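Local atomic coordinates of glycosyl hydrolase family 26 (Bacteroides ovatus, PDB entry 4ZXO), a protein that hydrolyses beta-mannosidic linkages of mannan as a family 26 beta-mannanase, probably serving galactomannan breakdown by the bacterium. Residues Ser124-Gly129 against Trp188-Asp193; Phe172-Asp177 against Glu182-Leu187; Leu205-Gly210 against Arg222-Asp227; Asp144-Leu149 against Asp193-Lys198. All blocks are in the same frame, centred on the assembly; numbering follows the deposited sequence.

Contact 1: Ser124-Gly129 against Trp188-Asp193; sequences SVMQGG and WRMTND
Met190 reaches across from its helix with the end of its side chain: the methyl carbon Met190 CE comes to 3.3 Å from the carbonyl oxygen Val125 O, and Met190 SD stands behind it at 3.6 Å from Val125 O. The chain runs out nearly straight through chi2 and then folds at chi3 (58°), which brings the methyl up to that oxygen. A second touch joins the two methionines, where Met126 CE lies 4.1 Å from Met190 SD and the side chains cross at about a right angle. No hydrogen bond links the segments; the acceptor Val125 O is instead bonded to His132 ND1. Helix 181-197, which carries Met190, belongs to the outer layer of the (beta/alpha)8 barrel of this family, and 124-129 lies in the connection from strand 97-101 to helix 132-147. Met135 of that helix packs on both Val125 and Met190. Farther out, a type II turn from Met126 to Gly129 is closed by Gly129 N to Met126 O at 2.8 Å, with Gly128 at the positive phi (86°) that calls for glycine. A beta carbon on Gly129 would clash with Ser124 O, while Ser124 OG is held by hydrogen bonds to Val121 O and Asn131 ND2.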
# COMPACT_ATOMS: atom_id res chain seq x y z
N SER A 124 -13.75 21.59 -3.71
CA SER A 124 -12.86 22.75 -3.85
C SER A 124 -11.59 22.47 -4.67
O SER A 124 -10.89 23.41 -5.10
CB SER A 124 -12.46 23.29 -2.47
OG SER A 124 -11.32 22.62 -1.94
N VAL A 125 -11.27 21.20 -4.91
CA VAL A 125 -10.10 20.93 -5.75
C VAL A 125 -10.46 20.49 -7.16
O VAL A 125 -9.57 20.17 -7.96
CB VAL A 125 -9.12 19.86 -5.15
CG1 VAL A 125 -8.62 20.32 -3.79
CG2 VAL A 125 -9.75 18.43 -5.15
N MET A 126 -11.75 20.44 -7.47
CA MET A 126 -12.19 20.22 -8.85
C MET A 126 -11.82 21.41 -9.72
O MET A 126 -11.60 22.50 -9.19
CB MET A 126 -13.69 19.98 -8.90
CG MET A 126 -14.19 18.84 -8.01
SD MET A 126 -13.78 17.16 -8.61
CE MET A 126 -12.18 16.87 -7.74
N GLN A 127 -11.83 21.21 -11.03
CA GLN A 127 -11.60 22.30 -11.96
C GLN A 127 -12.50 23.48 -11.60
O GLN A 127 -13.69 23.31 -11.36
CB GLN A 127 -11.85 21.84 -13.41
CG GLN A 127 -11.82 22.94 -14.43
CD GLN A 127 -10.43 23.44 -14.74
OE1 GLN A 127 -9.49 22.65 -14.85
NE2 GLN A 127 -10.30 24.76 -14.93
N GLY A 128 -11.94 24.69 -11.56
CA GLY A 128 -12.76 25.82 -11.17
C GLY A 128 -12.84 26.07 -9.67
O GLY A 128 -13.29 27.13 -9.23
N GLY A 129 -12.36 25.14 -8.85
CA GLY A 129 -12.45 25.32 -7.41
C GLY A 129 -11.27 26.11 -6.92
O GLY A 129 -10.22 26.15 -7.58
N TRP A 188 -8.83 10.82 -8.85
CA TRP A 188 -7.99 9.85 -9.49
C TRP A 188 -7.56 10.28 -10.87
O TRP A 188 -6.37 10.14 -11.21
CB TRP A 188 -8.72 8.53 -9.60
CG TRP A 188 -8.61 7.67 -8.35
CD1 TRP A 188 -9.56 7.46 -7.39
CD2 TRP A 188 -7.46 6.90 -7.96
NE1 TRP A 188 -9.08 6.60 -6.43
CE2 TRP A 188 -7.81 6.21 -6.77
CE3 TRP A 188 -6.19 6.70 -8.52
CZ2 TRP A 188 -6.92 5.37 -6.11
CZ3 TRP A 188 -5.30 5.82 -7.86
CH2 TRP A 188 -5.67 5.17 -6.68
N ARG A 189 -8.47 10.84 -11.66
CA ARG A 189 -8.07 11.31 -12.97
C ARG A 189 -7.05 12.44 -12.92
O ARG A 189 -6.07 12.43 -13.69
CB ARG A 189 -9.30 11.72 -13.75
CG ARG A 189 -10.13 10.48 -14.16
CD ARG A 189 -11.02 10.76 -15.36
NE ARG A 189 -11.87 11.89 -15.06
CZ ARG A 189 -13.07 11.83 -14.46
NH1 ARG A 189 -13.71 12.98 -14.26
NH2 ARG A 189 -13.64 10.66 -14.12
N MET A 190 -7.25 13.40 -12.01
CA MET A 190 -6.23 14.46 -11.80
C MET A 190 -4.89 13.90 -11.41
O MET A 190 -3.85 14.32 -11.89
CB MET A 190 -6.67 15.45 -10.71
CG MET A 190 -7.79 16.34 -11.11
SD MET A 190 -8.59 17.11 -9.67
CE MET A 190 -7.23 17.97 -8.90
N THR A 191 -4.90 12.92 -10.50
CA THR A 191 -3.64 12.31 -10.07
C THR A 191 -2.94 11.63 -11.24
O THR A 191 -1.75 11.85 -11.49
CB THR A 191 -3.92 11.29 -8.98
OG1 THR A 191 -4.60 11.94 -7.87
CG2 THR A 191 -2.61 10.60 -8.47
N ASN A 192 -3.69 10.81 -11.96
CA ASN A 192 -3.09 10.09 -13.09
C ASN A 192 -2.61 11.07 -14.14
O ASN A 192 -1.52 10.91 -14.69
CB ASN A 192 -4.09 9.13 -13.67
CG ASN A 192 -3.55 8.35 -14.82
OD1 ASN A 192 -2.60 7.56 -14.67
ND2 ASN A 192 -4.16 8.53 -16.00
N ASP A 193 -3.39 12.13 -14.39
CA ASP A 193 -2.98 13.09 -15.43
C ASP A 193 -1.66 13.77 -15.09
O ASP A 193 -0.78 13.95 -15.94
CB ASP A 193 -4.07 14.14 -15.64
CG ASP A 193 -5.31 13.58 -16.32
OD1 ASP A 193 -5.27 12.44 -16.85
OD2 ASP A 193 -6.35 14.28 -16.30

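Contact 2: Phe172-Asp177 against Glu182-Leu187; sequences FWWGKD and EQYKTL. With PO4 (phosphate ion), chain C.
A backbone carbonyl pressed against a tyrosine is the odd feature here: Trp174 O lies 3.5 Å from Tyr184 CD1, approaching the ring at a slant, and no hydrogen bond joins the two segments. In the family's (beta/alpha)8 barrel this is a loop folding back on the helix it leads into, since 172-177 follows strand 159-162, while residues 182-187 are an early part of helix 181-197. The nearest side-chain approach between the two rings, Trp174 CD1 to Tyr184 CE1, is 4.1 Å. At the root of the indole, Trp174 CB meets Leu187 CD1 at 3.9 Å, one helical turn beyond Tyr184. Trp174 places CG between its backbone N and carbonyl carbon (chi1 57°), and the indole then folds back over its own loop: Phe172 CB sits 3.4 Å above the plane of the Trp174 ring, over its centre, while Trp174 CE3 stands 3.6 Å above the centre of the Trp173 ring. A type I turn from Phe172 to Gly175 gathers these aromatic residues. The indole nitrogens are both used, Trp173 NE1 on Val104 O and Trp174 NE1 on His165 O; across the contact Tyr184 OH is hydrogen-bonded with Trp164 O and Trp188 NE1. Tyr184 also stacks with the ring of His167. Near the start of the helix a phosphate ion, probably from the crystallisation liquor, is met by Gln183. That amide is fixed at its other end by Gln183 OE1 to Ser180 N, and Gln183 NE2 donates to phosphate O2 at 2.9 Å with an N-H...O angle of 163°.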
# COMPACT_ATOMS: atom_id res chain seq x y z
N PHE A 172 -11.52 9.99 6.13
CA PHE A 172 -10.60 10.88 5.43
C PHE A 172 -11.39 11.92 4.63
O PHE A 172 -12.57 11.68 4.29
CB PHE A 172 -9.72 10.08 4.43
CG PHE A 172 -8.79 9.10 5.09
CD1 PHE A 172 -8.03 9.50 6.20
CD2 PHE A 172 -8.65 7.81 4.60
CE1 PHE A 172 -7.13 8.62 6.77
CE2 PHE A 172 -7.78 6.93 5.17
CZ PHE A 172 -7.00 7.32 6.25
N TRP A 173 -10.75 13.04 4.28
CA TRP A 173 -11.51 14.10 3.64
C TRP A 173 -11.95 13.79 2.21
O TRP A 173 -12.79 14.49 1.65
CB TRP A 173 -10.71 15.44 3.67
CG TRP A 173 -9.37 15.47 3.03
CD1 TRP A 173 -8.13 15.40 3.67
CD2 TRP A 173 -9.09 15.66 1.64
NE1 TRP A 173 -7.13 15.50 2.74
CE2 TRP A 173 -7.68 15.67 1.49
CE3 TRP A 173 -9.90 15.81 0.48
CZ2 TRP A 173 -7.05 15.86 0.24
CZ3 TRP A 173 -9.26 15.99 -0.77
CH2 TRP A 173 -7.84 16.01 -0.88
N TRP A 174 -11.42 12.69 1.64
CA TRP A 174 -11.85 12.16 0.33
C TRP A 174 -12.81 10.97 0.48
O TRP A 174 -13.07 10.28 -0.50
CB TRP A 174 -10.65 11.72 -0.49
CG TRP A 174 -9.78 10.67 0.20
CD1 TRP A 174 -9.99 9.31 0.21
CD2 TRP A 174 -8.61 10.90 0.99
NE1 TRP A 174 -9.01 8.67 0.94
CE2 TRP A 174 -8.15 9.62 1.44
CE3 TRP A 174 -7.93 12.06 1.38
CZ2 TRP A 174 -6.99 9.48 2.20
CZ3 TRP A 174 -6.81 11.93 2.22
CH2 TRP A 174 -6.34 10.63 2.60
N GLY A 175 -13.30 10.74 1.69
CA GLY A 175 -14.15 9.58 1.94
C GLY A 175 -15.61 9.70 1.48
O GLY A 175 -16.04 10.73 0.90
N LYS A 176 -16.38 8.65 1.77
CA LYS A 176 -17.68 8.44 1.08
C LYS A 176 -18.67 9.59 1.30
O LYS A 176 -19.34 10.07 0.33
CB LYS A 176 -18.26 7.11 1.56
CG LYS A 176 -19.56 6.74 0.95
CD LYS A 176 -19.41 6.43 -0.46
CE LYS A 176 -20.64 5.55 -0.98
NZ LYS A 176 -22.00 6.18 -0.77
N ASP A 177 -18.77 10.05 2.55
CA ASP A 177 -19.73 11.11 2.89
C ASP A 177 -19.21 12.51 2.55
O ASP A 177 -19.92 13.49 2.80
CB ASP A 177 -20.09 11.05 4.36
CG ASP A 177 -20.92 9.86 4.71
OD1 ASP A 177 -21.38 9.12 3.80
OD2 ASP A 177 -21.15 9.64 5.93
N GLU A 182 -18.50 10.82 -8.70
CA GLU A 182 -17.83 11.46 -9.81
C GLU A 182 -16.71 12.37 -9.36
O GLU A 182 -15.66 12.42 -10.02
CB GLU A 182 -18.84 12.25 -10.67
CG GLU A 182 -19.63 11.28 -11.56
CD GLU A 182 -18.75 10.24 -12.36
OE1 GLU A 182 -17.76 10.63 -13.06
OE2 GLU A 182 -19.05 9.01 -12.28
N GLN A 183 -16.94 13.11 -8.27
CA GLN A 183 -15.87 13.92 -7.72
C GLN A 183 -14.66 13.06 -7.31
O GLN A 183 -13.49 13.39 -7.58
CB GLN A 183 -16.37 14.70 -6.50
CG GLN A 183 -17.25 15.89 -6.93
CD GLN A 183 -17.95 16.55 -5.75
OE1 GLN A 183 -18.23 15.91 -4.71
NE2 GLN A 183 -18.22 17.83 -5.89
N TYR A 184 -14.94 11.95 -6.61
CA TYR A 184 -13.87 11.05 -6.19
C TYR A 184 -13.10 10.50 -7.42
O TYR A 184 -11.85 10.43 -7.42
CB TYR A 184 -14.45 9.90 -5.35
CG TYR A 184 -13.39 8.93 -4.91
CD1 TYR A 184 -12.56 9.18 -3.79
CD2 TYR A 184 -13.17 7.76 -5.66
CE1 TYR A 184 -11.53 8.27 -3.42
CE2 TYR A 184 -12.16 6.88 -5.29
CZ TYR A 184 -11.37 7.14 -4.16
OH TYR A 184 -10.38 6.24 -3.88
N LYS A 185 -13.84 10.06 -8.45
CA LYS A 185 -13.15 9.56 -9.65
C LYS A 185 -12.32 10.65 -10.26
O LYS A 185 -11.28 10.35 -10.81
CB LYS A 185 -14.14 9.02 -10.70
CG LYS A 185 -14.87 7.76 -10.23
CD LYS A 185 -15.93 7.33 -11.22
CE LYS A 185 -16.75 6.25 -10.62
NZ LYS A 185 -17.90 5.90 -11.58
N THR A 186 -12.77 11.91 -10.18
CA THR A 186 -11.97 13.02 -10.72
C THR A 186 -10.66 13.20 -9.96
O THR A 186 -9.64 13.53 -10.58
CB THR A 186 -12.77 14.32 -10.69
OG1 THR A 186 -13.96 14.11 -11.46
CG2 THR A 186 -11.98 15.48 -11.31
N LEU A 187 -10.65 12.93 -8.64
CA LEU A 187 -9.36 12.96 -7.91
C LEU A 187 -8.37 12.02 -8.55
O LEU A 187 -7.21 12.34 -8.74
CB LEU A 187 -9.49 12.52 -6.46
CG LEU A 187 -10.05 13.54 -5.49
CD1 LEU A 187 -10.19 12.89 -4.13
CD2 LEU A 187 -9.16 14.78 -5.48
P PO4 C . -20.35 19.48 -2.64
O1 PO4 C . -21.28 18.37 -2.26
O2 PO4 C . -19.97 19.32 -4.07
O3 PO4 C . -21.13 20.83 -2.50
O4 PO4 C . -19.22 19.40 -1.66

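Contact 3: Leu205-Gly210 against Arg222-Asp227; sequences LAYSPG and RYPGDD
Asp226 OD1 is gripped twice, by His262 ND1 and by the hydroxyl of Tyr223, the residue whose ring meets Tyr207 across the contact. Tyr223 OH donates to Asp226 OD1 at 2.7 Å, and OD1 accepts on its anti lone pair, away from the other carboxylate oxygen, and this anchors the far end of the Tyr223 ring. The near edge of that ring is turned into the face of Tyr207 in a T-shaped pair: the planes stand at 82°, the centroids are 5.2 Å apart, and Tyr223 CD1 sits 3.8 Å above the middle of the Tyr207 ring. Pro224 adds its CD at 3.9 Å from Tyr207 CE1. Tyr207 ends strand 203-207 of the (beta/alpha)8 barrel, which pairs in parallel with strands 159-162 and 231-235; residues 222-227 belong to the connection leading into the latter, so the contact lies within one beta-alpha-beta unit. With CG anti to the backbone N (chi1 180°), Tyr207 sends its hydroxyl to the backbone between Arg222 and Tyr223. Although Tyr207 OH is 3.2 Å from Tyr223 N, the angle is too poor for a bond; its hydrogen-bond partner is Tyr219 O. A leucine at Tyr207 would probably strip Tyr219 O of that partner and deprive the edge of Tyr223 of the flat face it points into. Tyr219 also sets its ring edge-to-face with Tyr207, and Gly225 N lies 3.5 Å above the plane of the Tyr223 ring.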
# COMPACT_ATOMS: atom_id res chain seq x y z
N LEU A 205 -0.85 1.97 -10.05
CA LEU A 205 -1.81 2.57 -9.10
C LEU A 205 -2.68 1.52 -8.45
O LEU A 205 -3.23 0.66 -9.13
CB LEU A 205 -2.71 3.60 -9.85
CG LEU A 205 -1.93 4.82 -10.31
CD1 LEU A 205 -2.88 5.76 -11.09
CD2 LEU A 205 -1.24 5.58 -9.15
N ALA A 206 -2.86 1.59 -7.13
CA ALA A 206 -3.68 0.60 -6.42
C ALA A 206 -4.89 1.29 -5.78
O ALA A 206 -4.76 2.36 -5.13
CB ALA A 206 -2.84 -0.12 -5.30
N TYR A 207 -6.02 0.63 -5.95
CA TYR A 207 -7.31 1.03 -5.42
C TYR A 207 -7.56 0.25 -4.14
O TYR A 207 -7.32 -0.96 -4.14
CB TYR A 207 -8.34 0.71 -6.49
CG TYR A 207 -9.80 1.00 -6.26
CD1 TYR A 207 -10.31 2.30 -6.39
CD2 TYR A 207 -10.71 -0.06 -6.07
CE1 TYR A 207 -11.68 2.56 -6.28
CE2 TYR A 207 -12.08 0.17 -5.94
CZ TYR A 207 -12.57 1.49 -6.09
OH TYR A 207 -13.90 1.80 -5.98
N SER A 208 -8.00 0.89 -3.05
CA SER A 208 -7.97 0.15 -1.75
C SER A 208 -9.00 0.61 -0.72
O SER A 208 -8.65 1.11 0.36
CB SER A 208 -6.53 0.19 -1.15
OG SER A 208 -6.08 1.50 -0.85
N PRO A 209 -10.28 0.43 -1.02
CA PRO A 209 -11.31 0.68 -0.01
C PRO A 209 -11.28 -0.39 1.08
O PRO A 209 -10.62 -1.43 0.91
CB PRO A 209 -12.62 0.59 -0.81
CG PRO A 209 -12.30 -0.48 -1.82
CD PRO A 209 -10.84 -0.13 -2.26
N GLY A 210 -11.92 -0.10 2.19
CA GLY A 210 -12.03 -1.05 3.28
C GLY A 210 -13.13 -2.09 3.08
O GLY A 210 -13.43 -2.49 1.95
N ARG A 222 -17.06 3.55 -6.91
CA ARG A 222 -16.22 4.74 -7.09
C ARG A 222 -14.90 4.44 -7.83
O ARG A 222 -13.87 5.17 -7.68
CB ARG A 222 -15.93 5.38 -5.72
CG ARG A 222 -17.19 5.94 -5.13
CD ARG A 222 -17.01 6.76 -3.86
NE ARG A 222 -18.34 7.35 -3.60
CZ ARG A 222 -18.54 8.52 -3.01
NH1 ARG A 222 -17.50 9.26 -2.58
NH2 ARG A 222 -19.80 8.98 -2.88
N TYR A 223 -14.92 3.36 -8.60
CA TYR A 223 -13.74 2.93 -9.33
C TYR A 223 -13.50 3.82 -10.55
O TYR A 223 -14.41 3.97 -11.39
CB TYR A 223 -13.96 1.48 -9.78
CG TYR A 223 -12.84 0.82 -10.52
CD1 TYR A 223 -11.67 0.45 -9.90
CD2 TYR A 223 -13.00 0.46 -11.84
CE1 TYR A 223 -10.67 -0.15 -10.57
CE2 TYR A 223 -12.00 -0.22 -12.54
CZ TYR A 223 -10.84 -0.52 -11.90
OH TYR A 223 -9.87 -1.20 -12.62
N PRO A 224 -12.27 4.39 -10.67
CA PRO A 224 -12.04 5.37 -11.74
C PRO A 224 -11.72 4.72 -13.10
O PRO A 224 -11.59 5.43 -14.08
CB PRO A 224 -10.84 6.18 -11.21
CG PRO A 224 -10.05 5.11 -10.39
CD PRO A 224 -11.15 4.32 -9.70
N GLY A 225 -11.61 3.41 -13.16
CA GLY A 225 -11.49 2.77 -14.46
C GLY A 225 -10.23 1.93 -14.68
O GLY A 225 -9.18 2.14 -14.05
N ASP A 226 -10.38 0.97 -15.59
CA ASP A 226 -9.31 0.03 -15.89
C ASP A 226 -8.09 0.67 -16.49
O ASP A 226 -6.98 0.08 -16.47
CB ASP A 226 -9.82 -1.05 -16.84
CG ASP A 226 -10.79 -1.98 -16.17
OD1 ASP A 226 -10.79 -2.14 -14.94
OD2 ASP A 226 -11.54 -2.63 -16.91
N ASP A 227 -8.28 1.83 -17.10
CA ASP A 227 -7.17 2.55 -17.72
C ASP A 227 -6.33 3.35 -16.69
O ASP A 227 -5.28 3.94 -17.03
CB ASP A 227 -7.73 3.50 -18.79
CG ASP A 227 -8.71 4.53 -18.21
OD1 ASP A 227 -9.49 4.22 -17.27
OD2 ASP A 227 -8.69 5.66 -18.72

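Contact 4: Asp144-Leu149 against Asp193-Lys198; sequences DFLLSL and DRLRLK
Leu195 is the first residue of 193-198 to touch 144-149, its CD2 methyl lying 4.0 Å from Leu146 CD1 as the two side chains slant past each other. Three residues beyond Leu195 comes Lys198, which makes the other two contacts with opposite ends of itself. Its backbone oxygen Lys198 O is 3.5 Å from the methyl Leu147 CD1, a packing touch. Its ammonium forms a salt bridge, Lys198 NZ to Asp144 OD1 at 2.9 Å, and that oxygen is met on its syn side, 26° out of the carboxylate plane. The lysine does not reach there stretched: bends at chi2 (-77°) and chi3 (-78°) fold the chain over, and Lys198 CE too comes within 3.1 Å of Asp144 OD1. The folded chain also packs on Asp140 and Ala143 of helix 132-147. An alanine here is likely to leave the carboxylate of Asp144 without its countercharge and to take away the chain that packs on Asp140 and Ala143. Behind the leucines, Val200 touches both Leu146 and Leu147, closing the apolar side of the contact, whereas the ion pair lies on the more exposed side. On the first segment the turn is held by Phe145 O, which accepts from Ser148 N and also from Ser148 OG at 2.7 Å. Two helices side by side, with strand 159-162 between them in sequence, apolar inside and charged outside, are the pairing of neighbouring outer helices in a (beta/alpha)8 barrel.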
# COMPACT_ATOMS: atom_id res chain seq x y z
N ASP A 144 7.47 14.58 -8.42
CA ASP A 144 8.90 14.84 -8.35
C ASP A 144 9.63 13.87 -7.39
O ASP A 144 10.76 13.42 -7.70
CB ASP A 144 9.16 16.26 -7.87
CG ASP A 144 8.85 17.30 -8.92
OD1 ASP A 144 8.77 16.95 -10.12
OD2 ASP A 144 8.68 18.46 -8.52
N PHE A 145 8.99 13.49 -6.28
CA PHE A 145 9.59 12.50 -5.41
C PHE A 145 9.70 11.15 -6.13
O PHE A 145 10.74 10.49 -6.09
CB PHE A 145 8.81 12.34 -4.12
CG PHE A 145 9.46 11.36 -3.20
CD1 PHE A 145 10.54 11.73 -2.45
CD2 PHE A 145 9.00 10.07 -3.09
CE1 PHE A 145 11.15 10.81 -1.58
CE2 PHE A 145 9.60 9.14 -2.23
CZ PHE A 145 10.68 9.52 -1.49
N LEU A 146 8.63 10.72 -6.79
CA LEU A 146 8.65 9.45 -7.50
C LEU A 146 9.76 9.39 -8.57
O LEU A 146 10.38 8.34 -8.80
CB LEU A 146 7.28 9.20 -8.14
CG LEU A 146 6.16 8.98 -7.09
CD1 LEU A 146 4.80 8.80 -7.76
CD2 LEU A 146 6.44 7.80 -6.15
N LEU A 147 9.96 10.51 -9.26
CA LEU A 147 11.00 10.56 -10.29
C LEU A 147 12.42 10.51 -9.71
O LEU A 147 13.41 10.28 -10.43
CB LEU A 147 10.82 11.83 -11.12
CG LEU A 147 9.57 11.74 -11.99
CD1 LEU A 147 9.21 13.12 -12.54
CD2 LEU A 147 9.83 10.76 -13.11
N SER A 148 12.55 10.78 -8.42
CA SER A 148 13.86 10.77 -7.77
C SER A 148 14.22 9.37 -7.27
O SER A 148 15.36 9.15 -6.83
CB SER A 148 13.88 11.75 -6.58
OG SER A 148 13.23 11.19 -5.43
N LEU A 149 13.28 8.43 -7.37
CA LEU A 149 13.54 7.06 -6.96
C LEU A 149 14.27 6.32 -8.09
O LEU A 149 13.65 5.73 -8.98
CB LEU A 149 12.23 6.36 -6.59
CG LEU A 149 11.44 7.11 -5.53
CD1 LEU A 149 10.13 6.36 -5.29
CD2 LEU A 149 12.22 7.21 -4.27
N ASP A 193 -3.39 12.13 -14.39
CA ASP A 193 -2.98 13.09 -15.43
C ASP A 193 -1.66 13.77 -15.09
O ASP A 193 -0.78 13.95 -15.94
CB ASP A 193 -4.07 14.14 -15.64
CG ASP A 193 -5.31 13.58 -16.32
OD1 ASP A 193 -5.27 12.44 -16.85
OD2 ASP A 193 -6.35 14.28 -16.30
N ARG A 194 -1.53 14.18 -13.83
CA ARG A 194 -0.33 14.90 -13.49
C ARG A 194 0.86 13.94 -13.49
O ARG A 194 1.98 14.29 -13.95
CB ARG A 194 -0.41 15.60 -12.12
CG ARG A 194 -1.42 16.67 -11.99
CD ARG A 194 -1.32 17.69 -13.09
NE ARG A 194 -0.16 18.55 -12.93
CZ ARG A 194 0.16 19.49 -13.83
NH1 ARG A 194 -0.59 19.67 -14.93
NH2 ARG A 194 1.25 20.24 -13.67
N LEU A 195 0.65 12.71 -13.00
CA LEU A 195 1.78 11.80 -13.05
C LEU A 195 2.21 11.57 -14.48
O LEU A 195 3.41 11.55 -14.81
CB LEU A 195 1.40 10.47 -12.39
CG LEU A 195 1.12 10.55 -10.89
CD1 LEU A 195 0.61 9.18 -10.40
CD2 LEU A 195 2.39 10.87 -10.13
N ARG A 196 1.24 11.40 -15.36
CA ARG A 196 1.62 11.17 -16.77
C ARG A 196 2.31 12.35 -17.44
O ARG A 196 3.28 12.17 -18.19
CB ARG A 196 0.41 10.82 -17.61
CG ARG A 196 -0.17 9.47 -17.32
CD ARG A 196 -1.41 9.26 -18.14
NE ARG A 196 -1.07 9.10 -19.55
CZ ARG A 196 -1.92 9.37 -20.53
NH1 ARG A 196 -3.13 9.85 -20.22
NH2 ARG A 196 -1.54 9.18 -21.79
N LEU A 197 1.81 13.55 -17.18
CA LEU A 197 2.43 14.73 -17.75
C LEU A 197 3.88 14.86 -17.31
O LEU A 197 4.74 15.24 -18.10
CB LEU A 197 1.68 15.98 -17.35
CG LEU A 197 0.41 16.39 -18.09
CD1 LEU A 197 -0.34 17.44 -17.28
CD2 LEU A 197 0.74 16.93 -19.46
N LYS A 198 4.14 14.51 -16.04
CA LYS A 198 5.48 14.60 -15.44
C LYS A 198 6.41 13.49 -15.94
O LYS A 198 7.61 13.51 -15.65
CB LYS A 198 5.39 14.52 -13.89
CG LYS A 198 4.55 15.60 -13.16
CD LYS A 198 5.19 16.95 -13.00
CE LYS A 198 6.21 17.00 -11.89
NZ LYS A 198 6.99 18.26 -12.02

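From the N terminus the chain passes 124-129, then 144-149 toward the C-terminal end of helix 132-147, and on through strand 159-162 to the loop 172-177. Helix 181-197 then answers all three: contact 2 closes first at 182-187, a short loop lying within both longer ones, contact 1 next at 188-193, and contact 4 at 193-198. Contacts 1 and 4 cross, their segments alternating and sharing Asp193. Contact 3 follows in series, opening on strand 203-207 and closing at 222-227. It still meets the helix, for Trp188 CB lies 3.6 Å from Pro224 CB and Leu195 CD1 4.2 Å from Leu205 CD2. One helix thus ties two preceding connections and a neighbouring helix to the next barrel strand.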